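Local coordinates for protein transcriptional regulator, HTH_3 family (Vibrio cholerae, PDB 1Y9Q) that probably acts as a DNA-binding transcription factor, and binds a zinc ion together with D-methionine in its cupin domain, at residues E105-T110 against N175-P180; Q117-H122 against H162-V167; V126-H131 against I154-D159. All coordinates share one frame; numbering follows the deposited sequence.

Interaction 1: residues E105-T110 against N175-P180; sequences EIFEIT and NIVAYP. With MED (D-methionine), chain C.
Phe107 and Asn175 face each other as a hydrogen-bonded antiparallel pair. Phe107 N gives to Asn175 O at 2.9 Å, and Asn175 N gives a second bond to Phe107 O. Glu105 and Val177 form the next pair of this kind. Its two bonds are unequal: Val177 N to Glu105 O is nearly straight at 177°, whereas Glu105 N to Val177 O is bent to 140°. The side chains of Glu105, Phe107, Asn175 and Val177 all lie on the buried face, toward the ligand pocket of the cupin domain. The Phe107 ring takes the methyl CE of D-methionine over one face, 3.4 Å from CD2. Ile109 CD1 touches the same methyl, and Val177 CG2 packs at the edge of the ring, 4.1 Å from CE2. Trp57 of helix 53-63 packs on Phe107 and Val177. The other face is looser and partly exposed. There Ile106 and Ile176 run side by side, with CG1 to CG1 at 4.1 Å. Tyr179 lies just past the end of its strand. Glu105 CG is anti to the backbone N, chi1 -160°, and the extended chain runs from there to Tyr179. Tyr179 OH gives a short 2.5 Å bond to Glu105 OE2 on its syn side. Ser68 OG bonds the other oxygen, OE1. The chemistry divides: an apolar lining holds the ligand thioether, while the Tyr179 hydroxyl donates to a buried carboxylate, which would favour the ionised form.

Interaction 2: residues Q117-H122 against H162-V167; sequences QMSSPH and HGYAAV. With ZN (zinc ion), chain B; MED (D-methionine), chain C.
Gln117-Ser119 and His162-Tyr164 pair antiparallel, and the axes of strands 117-119 and 162-166 approach to 4.5 Å. Gln117 pairs with Tyr164 through two short bonds, the shorter from Gln117 N to Tyr164 O at 2.6 Å. Ser119 N gives to His162 O at 2.7 Å, but the return bond from His162 N to Ser119 O is weak. Between these pairs, Gly163 faces Met118, a selenomethionine, and the backbones close to 4.0 Å between CA atoms. Ser119, His162 and Tyr164 point to the metal side, where His122 joins them from the loop. His122 NE2, His162 NE2 and Tyr164 OH bind the zinc, the first at 2.1 Å. Glu128 is the fourth protein ligand, and D-methionine binds through N and O. The edge of His162 is turned to the face of His122, planes at 76°. Ser119 CB lies over one face of the His162 ring in a CH-pi contact. Ser119 chi1 is -61°, which puts OG beside the backbone N; OG gives a 2.7 Å bond to O of D-methionine. That oxygen also binds the zinc, so Ser119 probably steadies a ligand atom from the second shell. His162 ND1 is bonded to Gln160 O, which, with the zinc bond, helps fix the ring's rotation. Strand 162-166 lies between strands 116-119 and 137-141. Trp57 of helix 53-63 meets the His122 ring, while Met118 packs against Met118 of the second subunit.

Interaction 3: residues V126-H131 against I154-D159; sequences VIEYIH and IRFFSD. With ZN (zinc ion), chain B; MED (D-methionine), chain C.
The zinc site of the cupin barrel takes its carboxylate from this strand pair, where Glu128 stands opposite Phe156. Glu128 N gives a straight bond to Phe156 O, and Phe156 N returns one to Glu128 O at 2.9 Å. Glu128 CG lies beside its own backbone N, chi1 -76°, and the chain then extends inward to the metal. OE2 binds the zinc at 2.0 Å. Nearer the backbone, Glu128 CB sits over one face of the Phe156 ring, 4.1 Å from the centroid, and Ile130 CG1 meets the edge of that ring. Ser158 follows the strand. Its N and OG both give to Val126 O, the N tilted slightly from the carbonyl plane, the OG well above it, 75° out and off any lone pair. Ser158 CB also touches Glu128 OE2 at 3.4 Å. The opposite face of the pair is more exposed. Arg155 runs alongside Tyr129, with CB over one face of the ring, and the guanidinium plane stands 71° from it. The bond from Arg155 NH1 to Tyr129 OH is weak. Ile127 CG2 lies over the centre of the guanidinium, and Ile127 CG1 packs on Phe157 CD1 at 3.7 Å. Strand 153-157 is the outermost of its sheet within the chain, and strand 127-134 is next to it, with 171-178 beyond. On the inner face Phe156 stacks on Phe141 of strand 137-141 and meets His162.

Interactions 1 and 3 lie in the same five-stranded sheet, where strands 171-178 and 127-134 are neighbours. Interaction 2 belongs to the other, four-stranded sheet. All three touch D-methionine, but with different chemistry. Interaction 1 is mostly buried and meets chiefly the apolar end of the ligand. Interaction 2 is also buried and supplies three of the four protein zinc ligands. Interaction 3 adds the fourth, and is partly buried, with its outer face on the surface. The two metal-binding contacts join directly: Tyr164 OH probably hydrogen-bonds Glu128 OE1, and His122 N probably bonds Ser158 O. Interaction 3 lies inside the chain loop closed by interaction 2, itself inside that closed by interaction 1.

Interaction 1: residues E105-T110 against N175-P180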
loop_
_atom_site.group_PDB
_atom_site.type_symbol
_atom_site.label_atom_id
_atom_site.label_comp_id
_atom_site.label_asym_id
_atom_site.label_seq_id
_atom_site.Cartn_x
_atom_site.Cartn_y
_atom_site.Cartn_z
ATOM N N GLU A 105 -16.666 -13.093 7.546
ATOM C CA GLU A 105 -15.481 -13.934 7.581
ATOM C C GLU A 105 -14.774 -13.392 8.822
ATOM O O GLU A 105 -14.516 -12.195 8.892
ATOM C CB GLU A 105 -14.658 -13.658 6.330
ATOM C CG GLU A 105 -13.696 -14.725 5.964
ATOM C CD GLU A 105 -13.225 -14.569 4.538
ATOM O OE1 GLU A 105 -13.294 -15.562 3.800
ATOM O OE2 GLU A 105 -12.787 -13.459 4.159
ATOM N N ILE A 106 -14.472 -14.243 9.801
ATOM C CA ILE A 106 -13.841 -13.757 11.031
ATOM C C ILE A 106 -12.517 -14.434 11.381
ATOM O O ILE A 106 -12.429 -15.665 11.473
ATOM C CB ILE A 106 -14.808 -13.901 12.224
ATOM C CG1 ILE A 106 -16.113 -13.169 11.907
ATOM C CG2 ILE A 106 -14.186 -13.330 13.486
ATOM C CD1 ILE A 106 -17.197 -13.356 12.953
ATOM N N PHE A 107 -11.498 -13.608 11.604
ATOM C CA PHE A 107 -10.164 -14.098 11.919
ATOM C C PHE A 107 -9.596 -13.518 13.205
ATOM O O PHE A 107 -10.008 -12.453 13.663
ATOM C CB PHE A 107 -9.185 -13.717 10.812
ATOM C CG PHE A 107 -9.663 -14.033 9.436
ATOM C CD1 PHE A 107 -9.500 -15.304 8.900
ATOM C CD2 PHE A 107 -10.260 -13.047 8.661
ATOM C CE1 PHE A 107 -9.923 -15.588 7.605
ATOM C CE2 PHE A 107 -10.687 -13.315 7.367
ATOM C CZ PHE A 107 -10.518 -14.589 6.837
ATOM N N GLU A 108 -8.634 -14.239 13.773
ATOM C CA GLU A 108 -7.913 -13.777 14.951
ATOM C C GLU A 108 -6.490 -13.736 14.408
ATOM O O GLU A 108 -5.925 -14.771 14.063
ATOM C CB GLU A 108 -8.021 -14.771 16.112
ATOM C CG GLU A 108 -7.373 -14.247 17.378
ATOM C CD GLU A 108 -7.784 -15.013 18.617
ATOM O OE1 GLU A 108 -8.990 -15.013 18.952
ATOM O OE2 GLU A 108 -6.897 -15.613 19.258
ATOM N N ILE A 109 -5.926 -12.537 14.313
ATOM C CA ILE A 109 -4.592 -12.346 13.746
ATOM C C ILE A 109 -3.512 -12.004 14.765
ATOM O O ILE A 109 -3.699 -11.125 15.602
ATOM C CB ILE A 109 -4.600 -11.199 12.710
ATOM C CG1 ILE A 109 -5.745 -11.392 11.710
ATOM C CG2 ILE A 109 -3.256 -11.119 12.007
ATOM C CD1 ILE A 109 -5.751 -12.739 11.044
ATOM N N THR A 110 -2.378 -12.691 14.670
ATOM C CA THR A 110 -1.249 -12.439 15.562
ATOM C C THR A 110 -0.078 -11.895 14.754
ATOM O O THR A 110 0.434 -12.560 13.850
ATOM C CB THR A 110 -0.791 -13.719 16.284
ATOM O OG1 THR A 110 -1.867 -14.235 17.073
ATOM C CG2 THR A 110 0.401 -13.419 17.193
ATOM N N ASN A 175 -10.297 -9.714 13.516
ATOM C CA ASN A 175 -10.601 -9.007 12.285
ATOM C C ASN A 175 -11.866 -9.589 11.669
ATOM O O ASN A 175 -11.901 -10.762 11.315
ATOM C CB ASN A 175 -9.418 -9.127 11.313
ATOM C CG ASN A 175 -9.639 -8.368 10.007
ATOM O OD1 ASN A 175 -10.241 -7.291 9.980
ATOM N ND2 ASN A 175 -9.122 -8.920 8.918
ATOM N N ILE A 176 -12.910 -8.772 11.576
ATOM C CA ILE A 176 -14.161 -9.200 10.957
ATOM C C ILE A 176 -14.183 -8.574 9.566
ATOM O O ILE A 176 -14.065 -7.355 9.437
ATOM C CB ILE A 176 -15.392 -8.683 11.736
ATOM C CG1 ILE A 176 -15.460 -9.339 13.113
ATOM C CG2 ILE A 176 -16.663 -8.947 10.940
ATOM C CD1 ILE A 176 -16.503 -8.710 14.016
ATOM N N VAL A 177 -14.316 -9.395 8.528
ATOM C CA VAL A 177 -14.373 -8.875 7.161
ATOM C C VAL A 177 -15.800 -9.096 6.659
ATOM O O VAL A 177 -16.244 -10.236 6.502
ATOM C CB VAL A 177 -13.375 -9.606 6.239
ATOM C CG1 VAL A 177 -13.451 -9.041 4.831
ATOM C CG2 VAL A 177 -11.962 -9.459 6.791
ATOM N N ALA A 178 -16.522 -8.001 6.431
ATOM C CA ALA A 178 -17.910 -8.072 5.990
ATOM C C ALA A 178 -18.056 -7.711 4.519
ATOM O O ALA A 178 -17.736 -6.591 4.097
ATOM C CB ALA A 178 -18.771 -7.155 6.849
ATOM N N TYR A 179 -18.549 -8.667 3.745
ATOM C CA TYR A 179 -18.736 -8.483 2.309
ATOM C C TYR A 179 -20.150 -8.020 1.973
ATOM O O TYR A 179 -21.110 -8.425 2.615
ATOM C CB TYR A 179 -18.456 -9.798 1.587
ATOM C CG TYR A 179 -17.057 -10.328 1.777
ATOM C CD1 TYR A 179 -16.094 -10.158 0.791
ATOM C CD2 TYR A 179 -16.703 -11.032 2.932
ATOM C CE1 TYR A 179 -14.816 -10.677 0.934
ATOM C CE2 TYR A 179 -15.413 -11.561 3.089
ATOM C CZ TYR A 179 -14.480 -11.378 2.077
ATOM O OH TYR A 179 -13.219 -11.913 2.187
ATOM N N PRO A 180 -20.292 -7.167 0.951
ATOM C CA PRO A 180 -21.610 -6.665 0.548
ATOM C C PRO A 180 -22.579 -7.814 0.281
ATOM O O PRO A 180 -22.204 -8.817 -0.323
ATOM C CB PRO A 180 -21.304 -5.874 -0.723
ATOM C CG PRO A 180 -19.917 -5.386 -0.496
ATOM C CD PRO A 180 -19.229 -6.593 0.105
HETATM N N MED C . -8.210 -8.205 5.720
HETATM C CA MED C . -6.964 -9.023 5.655
HETATM C C MED C . -5.852 -8.269 4.914
HETATM O O MED C . -6.010 -7.132 4.446
HETATM C CB MED C . -6.533 -9.400 7.092
HETATM C CG MED C . -5.302 -10.255 7.315
HETATM S SD MED C . -5.721 -11.897 6.656
HETATM C CE MED C . -7.009 -12.418 7.700
HETATM O OXT MED C . -4.756 -8.807 4.763
#

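Interaction 2: residues Q117-H122 against H162-V167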
loop_
_atom_site.group_PDB
_atom_site.type_symbol
_atom_site.label_atom_id
_atom_site.label_comp_id
_atom_site.label_asym_id
_atom_site.label_seq_id
_atom_site.Cartn_x
_atom_site.Cartn_y
_atom_site.Cartn_z
ATOM N N GLN A 117 1.858 -5.003 7.812
ATOM C CA GLN A 117 1.165 -5.636 6.698
ATOM C C GLN A 117 0.344 -4.637 5.887
ATOM O O GLN A 117 -0.671 -4.137 6.365
ATOM C CB GLN A 117 0.239 -6.727 7.252
ATOM C CG GLN A 117 -0.509 -7.558 6.233
ATOM C CD GLN A 117 0.402 -8.463 5.445
ATOM O OE1 GLN A 117 1.467 -8.865 5.921
ATOM N NE2 GLN A 117 -0.016 -8.804 4.237
HETATM N N MSE A 118 0.793 -4.321 4.675
HETATM C CA MSE A 118 0.033 -3.413 3.816
HETATM C C MSE A 118 -0.824 -4.263 2.884
HETATM O O MSE A 118 -0.398 -5.326 2.435
HETATM C CB MSE A 118 0.959 -2.521 2.991
HETATM C CG MSE A 118 1.840 -1.609 3.831
HETATM SE SE MSE A 118 0.839 -0.601 5.134
HETATM C CE MSE A 118 -0.171 0.500 3.905
ATOM N N SER A 119 -2.030 -3.788 2.593
ATOM C CA SER A 119 -2.956 -4.520 1.728
ATOM C C SER A 119 -3.468 -3.687 0.570
ATOM O O SER A 119 -3.540 -2.460 0.662
ATOM C CB SER A 119 -4.171 -4.989 2.531
ATOM O OG SER A 119 -3.805 -5.863 3.570
ATOM N N SER A 120 -3.832 -4.365 -0.516
ATOM C CA SER A 120 -4.400 -3.698 -1.683
ATOM C C SER A 120 -5.877 -3.553 -1.341
ATOM O O SER A 120 -6.369 -4.202 -0.421
ATOM C CB SER A 120 -4.261 -4.570 -2.936
ATOM O OG SER A 120 -2.908 -4.776 -3.290
ATOM N N PRO A 121 -6.607 -2.702 -2.068
ATOM C CA PRO A 121 -8.027 -2.561 -1.745
ATOM C C PRO A 121 -8.746 -3.901 -1.863
ATOM O O PRO A 121 -8.421 -4.702 -2.740
ATOM C CB PRO A 121 -8.521 -1.577 -2.801
ATOM C CG PRO A 121 -7.299 -0.745 -3.092
ATOM C CD PRO A 121 -6.223 -1.799 -3.167
ATOM N N HIS A 122 -9.696 -4.162 -0.972
ATOM C CA HIS A 122 -10.476 -5.387 -1.088
ATOM C C HIS A 122 -11.604 -4.980 -2.031
ATOM O O HIS A 122 -11.641 -3.830 -2.479
ATOM C CB HIS A 122 -11.018 -5.835 0.270
ATOM C CG HIS A 122 -9.946 -6.236 1.239
ATOM N ND1 HIS A 122 -8.781 -6.859 0.839
ATOM C CD2 HIS A 122 -9.868 -6.118 2.584
ATOM C CE1 HIS A 122 -8.033 -7.107 1.900
ATOM N NE2 HIS A 122 -8.669 -6.669 2.971
ATOM N N HIS A 162 -4.948 -0.161 2.582
ATOM C CA HIS A 162 -4.984 -0.185 4.039
ATOM C C HIS A 162 -3.856 -1.046 4.561
ATOM O O HIS A 162 -3.071 -1.584 3.785
ATOM C CB HIS A 162 -6.347 -0.689 4.565
ATOM C CG HIS A 162 -6.706 -2.083 4.145
ATOM N ND1 HIS A 162 -7.077 -2.406 2.859
ATOM C CD2 HIS A 162 -6.801 -3.233 4.862
ATOM C CE1 HIS A 162 -7.386 -3.691 2.798
ATOM N NE2 HIS A 162 -7.226 -4.214 4.001
ATOM N N GLY A 163 -3.756 -1.162 5.879
ATOM C CA GLY A 163 -2.688 -1.969 6.437
ATOM C C GLY A 163 -2.792 -2.140 7.934
ATOM O O GLY A 163 -3.609 -1.489 8.586
ATOM N N TYR A 164 -1.957 -3.022 8.472
ATOM C CA TYR A 164 -1.936 -3.307 9.902
ATOM C C TYR A 164 -0.489 -3.389 10.351
ATOM O O TYR A 164 0.356 -3.901 9.624
ATOM C CB TYR A 164 -2.606 -4.648 10.184
ATOM C CG TYR A 164 -3.795 -4.929 9.303
ATOM C CD1 TYR A 164 -3.625 -5.356 7.985
ATOM C CD2 TYR A 164 -5.092 -4.745 9.775
ATOM C CE1 TYR A 164 -4.718 -5.595 7.160
ATOM C CE2 TYR A 164 -6.192 -4.980 8.957
ATOM C CZ TYR A 164 -5.996 -5.402 7.654
ATOM O OH TYR A 164 -7.081 -5.622 6.849
ATOM N N ALA A 165 -0.205 -2.893 11.550
ATOM C CA ALA A 165 1.154 -2.943 12.064
ATOM C C ALA A 165 1.180 -3.101 13.577
ATOM O O ALA A 165 0.426 -2.447 14.298
ATOM C CB ALA A 165 1.910 -1.680 11.662
ATOM N N ALA A 166 2.047 -3.985 14.050
ATOM C CA ALA A 166 2.197 -4.202 15.480
ATOM C C ALA A 166 3.204 -3.157 15.944
ATOM O O ALA A 166 4.290 -3.049 15.370
ATOM C CB ALA A 166 2.726 -5.600 15.743
ATOM N N VAL A 167 2.841 -2.367 16.951
ATOM C CA VAL A 167 3.749 -1.348 17.461
ATOM C C VAL A 167 4.601 -1.998 18.547
ATOM O O VAL A 167 5.803 -1.735 18.649
ATOM C CB VAL A 167 2.987 -0.138 18.022
ATOM C CG1 VAL A 167 3.965 0.978 18.350
ATOM C CG2 VAL A 167 1.969 0.348 16.996
HETATM ZN ZN ZN B . -7.824 -6.197 4.851
HETATM N N MED C . -8.210 -8.205 5.720
HETATM C CA MED C . -6.964 -9.023 5.655
HETATM C C MED C . -5.852 -8.269 4.914
HETATM O O MED C . -6.010 -7.132 4.446
HETATM C CB MED C . -6.533 -9.400 7.092
HETATM C CG MED C . -5.302 -10.255 7.315
HETATM S SD MED C . -5.721 -11.897 6.656
HETATM C CE MED C . -7.009 -12.418 7.700
HETATM O OXT MED C . -4.756 -8.807 4.763
#

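Interaction 3: residues V126-H131 against I154-D159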
loop_
_atom_site.group_PDB
_atom_site.type_symbol
_atom_site.label_atom_id
_atom_site.label_comp_id
_atom_site.label_asym_id
_atom_site.label_seq_id
_atom_site.Cartn_x
_atom_site.Cartn_y
_atom_site.Cartn_z
ATOM N N VAL A 126 -16.455 -3.767 0.719
ATOM C CA VAL A 126 -16.040 -4.658 1.802
ATOM C C VAL A 126 -15.641 -3.806 3.001
ATOM O O VAL A 126 -14.871 -2.858 2.866
ATOM C CB VAL A 126 -14.859 -5.555 1.388
ATOM C CG1 VAL A 126 -14.401 -6.390 2.575
ATOM C CG2 VAL A 126 -15.287 -6.464 0.251
ATOM N N ILE A 127 -16.169 -4.154 4.170
ATOM C CA ILE A 127 -15.908 -3.410 5.399
ATOM C C ILE A 127 -15.170 -4.263 6.437
ATOM O O ILE A 127 -15.431 -5.458 6.570
ATOM C CB ILE A 127 -17.257 -2.909 5.987
ATOM C CG1 ILE A 127 -17.852 -1.846 5.055
ATOM C CG2 ILE A 127 -17.070 -2.386 7.414
ATOM C CD1 ILE A 127 -19.306 -1.508 5.351
ATOM N N GLU A 128 -14.237 -3.656 7.165
ATOM C CA GLU A 128 -13.504 -4.396 8.189
ATOM C C GLU A 128 -13.685 -3.814 9.573
ATOM O O GLU A 128 -13.808 -2.596 9.734
ATOM C CB GLU A 128 -12.005 -4.434 7.875
ATOM C CG GLU A 128 -11.627 -5.409 6.788
ATOM C CD GLU A 128 -10.125 -5.543 6.630
ATOM O OE1 GLU A 128 -9.430 -5.697 7.654
ATOM O OE2 GLU A 128 -9.645 -5.501 5.483
ATOM N N TYR A 129 -13.707 -4.708 10.562
ATOM C CA TYR A 129 -13.811 -4.358 11.972
ATOM C C TYR A 129 -12.528 -4.874 12.619
ATOM O O TYR A 129 -12.047 -5.954 12.272
ATOM C CB TYR A 129 -14.988 -5.065 12.640
ATOM C CG TYR A 129 -16.345 -4.547 12.248
ATOM C CD1 TYR A 129 -17.063 -3.716 13.106
ATOM C CD2 TYR A 129 -16.922 -4.902 11.029
ATOM C CE1 TYR A 129 -18.326 -3.247 12.764
ATOM C CE2 TYR A 129 -18.190 -4.432 10.673
ATOM C CZ TYR A 129 -18.884 -3.609 11.549
ATOM O OH TYR A 129 -20.139 -3.152 11.224
ATOM N N ILE A 130 -11.994 -4.106 13.563
ATOM C CA ILE A 130 -10.770 -4.479 14.264
ATOM C C ILE A 130 -10.982 -4.330 15.768
ATOM O O ILE A 130 -11.540 -3.332 16.225
ATOM C CB ILE A 130 -9.587 -3.549 13.871
ATOM C CG1 ILE A 130 -9.331 -3.602 12.363
ATOM C CG2 ILE A 130 -8.340 -3.943 14.642
ATOM C CD1 ILE A 130 -8.753 -4.908 11.866
ATOM N N HIS A 131 -10.543 -5.328 16.529
ATOM C CA HIS A 131 -10.645 -5.296 17.986
ATOM C C HIS A 131 -9.322 -5.846 18.512
ATOM O O HIS A 131 -8.993 -7.015 18.290
ATOM C CB HIS A 131 -11.809 -6.164 18.476
ATOM C CG HIS A 131 -12.116 -5.992 19.931
ATOM N ND1 HIS A 131 -12.915 -6.867 20.633
ATOM C CD2 HIS A 131 -11.722 -5.049 20.821
ATOM C CE1 HIS A 131 -12.997 -6.474 21.893
ATOM N NE2 HIS A 131 -12.281 -5.373 22.032
ATOM N N ILE A 154 -12.131 -0.349 15.988
ATOM C CA ILE A 154 -12.428 0.604 14.929
ATOM C C ILE A 154 -12.897 -0.168 13.702
ATOM O O ILE A 154 -12.633 -1.363 13.580
ATOM C CB ILE A 154 -11.149 1.405 14.576
ATOM C CG1 ILE A 154 -11.504 2.697 13.836
ATOM C CG2 ILE A 154 -10.219 0.547 13.723
ATOM C CD1 ILE A 154 -10.302 3.607 13.621
ATOM N N ARG A 155 -13.622 0.504 12.813
ATOM C CA ARG A 155 -14.048 -0.131 11.574
ATOM C C ARG A 155 -13.748 0.833 10.445
ATOM O O ARG A 155 -13.661 2.045 10.662
ATOM C CB ARG A 155 -15.540 -0.507 11.592
ATOM C CG ARG A 155 -16.525 0.611 11.877
ATOM C CD ARG A 155 -17.900 0.262 11.290
ATOM N NE ARG A 155 -17.996 0.687 9.895
ATOM C CZ ARG A 155 -19.005 0.393 9.079
ATOM N NH1 ARG A 155 -20.021 -0.348 9.500
ATOM N NH2 ARG A 155 -19.015 0.881 7.847
ATOM N N PHE A 156 -13.577 0.301 9.242
ATOM C CA PHE A 156 -13.263 1.141 8.097
ATOM C C PHE A 156 -13.630 0.464 6.787
ATOM O O PHE A 156 -13.798 -0.756 6.734
ATOM C CB PHE A 156 -11.764 1.471 8.101
ATOM C CG PHE A 156 -10.872 0.269 7.941
ATOM C CD1 PHE A 156 -10.401 -0.108 6.683
ATOM C CD2 PHE A 156 -10.498 -0.487 9.049
ATOM C CE1 PHE A 156 -9.568 -1.220 6.533
ATOM C CE2 PHE A 156 -9.670 -1.598 8.910
ATOM C CZ PHE A 156 -9.203 -1.966 7.652
ATOM N N PHE A 157 -13.770 1.263 5.736
ATOM C CA PHE A 157 -14.076 0.726 4.420
ATOM C C PHE A 157 -12.739 0.221 3.899
ATOM O O PHE A 157 -11.792 0.993 3.752
ATOM C CB PHE A 157 -14.647 1.826 3.524
ATOM C CG PHE A 157 -16.012 2.280 3.942
ATOM C CD1 PHE A 157 -17.128 1.492 3.681
ATOM C CD2 PHE A 157 -16.179 3.470 4.643
ATOM C CE1 PHE A 157 -18.395 1.879 4.117
ATOM C CE2 PHE A 157 -17.441 3.868 5.085
ATOM C CZ PHE A 157 -18.550 3.070 4.821
ATOM N N SER A 158 -12.663 -1.083 3.640
ATOM C CA SER A 158 -11.428 -1.708 3.190
ATOM C C SER A 158 -11.189 -1.728 1.689
ATOM O O SER A 158 -10.181 -2.279 1.234
ATOM C CB SER A 158 -11.340 -3.143 3.727
ATOM O OG SER A 158 -12.331 -3.977 3.143
ATOM N N ASP A 159 -12.106 -1.145 0.919
ATOM C CA ASP A 159 -11.929 -1.098 -0.527
ATOM C C ASP A 159 -11.047 0.104 -0.867
ATOM O O ASP A 159 -11.367 0.927 -1.731
ATOM C CB ASP A 159 -13.287 -1.023 -1.248
ATOM C CG ASP A 159 -14.139 0.161 -0.806
ATOM O OD1 ASP A 159 -13.795 0.829 0.192
ATOM O OD2 ASP A 159 -15.173 0.413 -1.462
HETATM ZN ZN ZN B . -7.824 -6.197 4.851
HETATM N N MED C . -8.210 -8.205 5.720
HETATM C CA MED C . -6.964 -9.023 5.655
HETATM C C MED C . -5.852 -8.269 4.914
HETATM O O MED C . -6.010 -7.132 4.446
HETATM C CB MED C . -6.533 -9.400 7.092
HETATM C CG MED C . -5.302 -10.255 7.315
HETATM S SD MED C . -5.721 -11.897 6.656
HETATM C CE MED C . -7.009 -12.418 7.700
HETATM O OXT MED C . -4.756 -8.807 4.763
#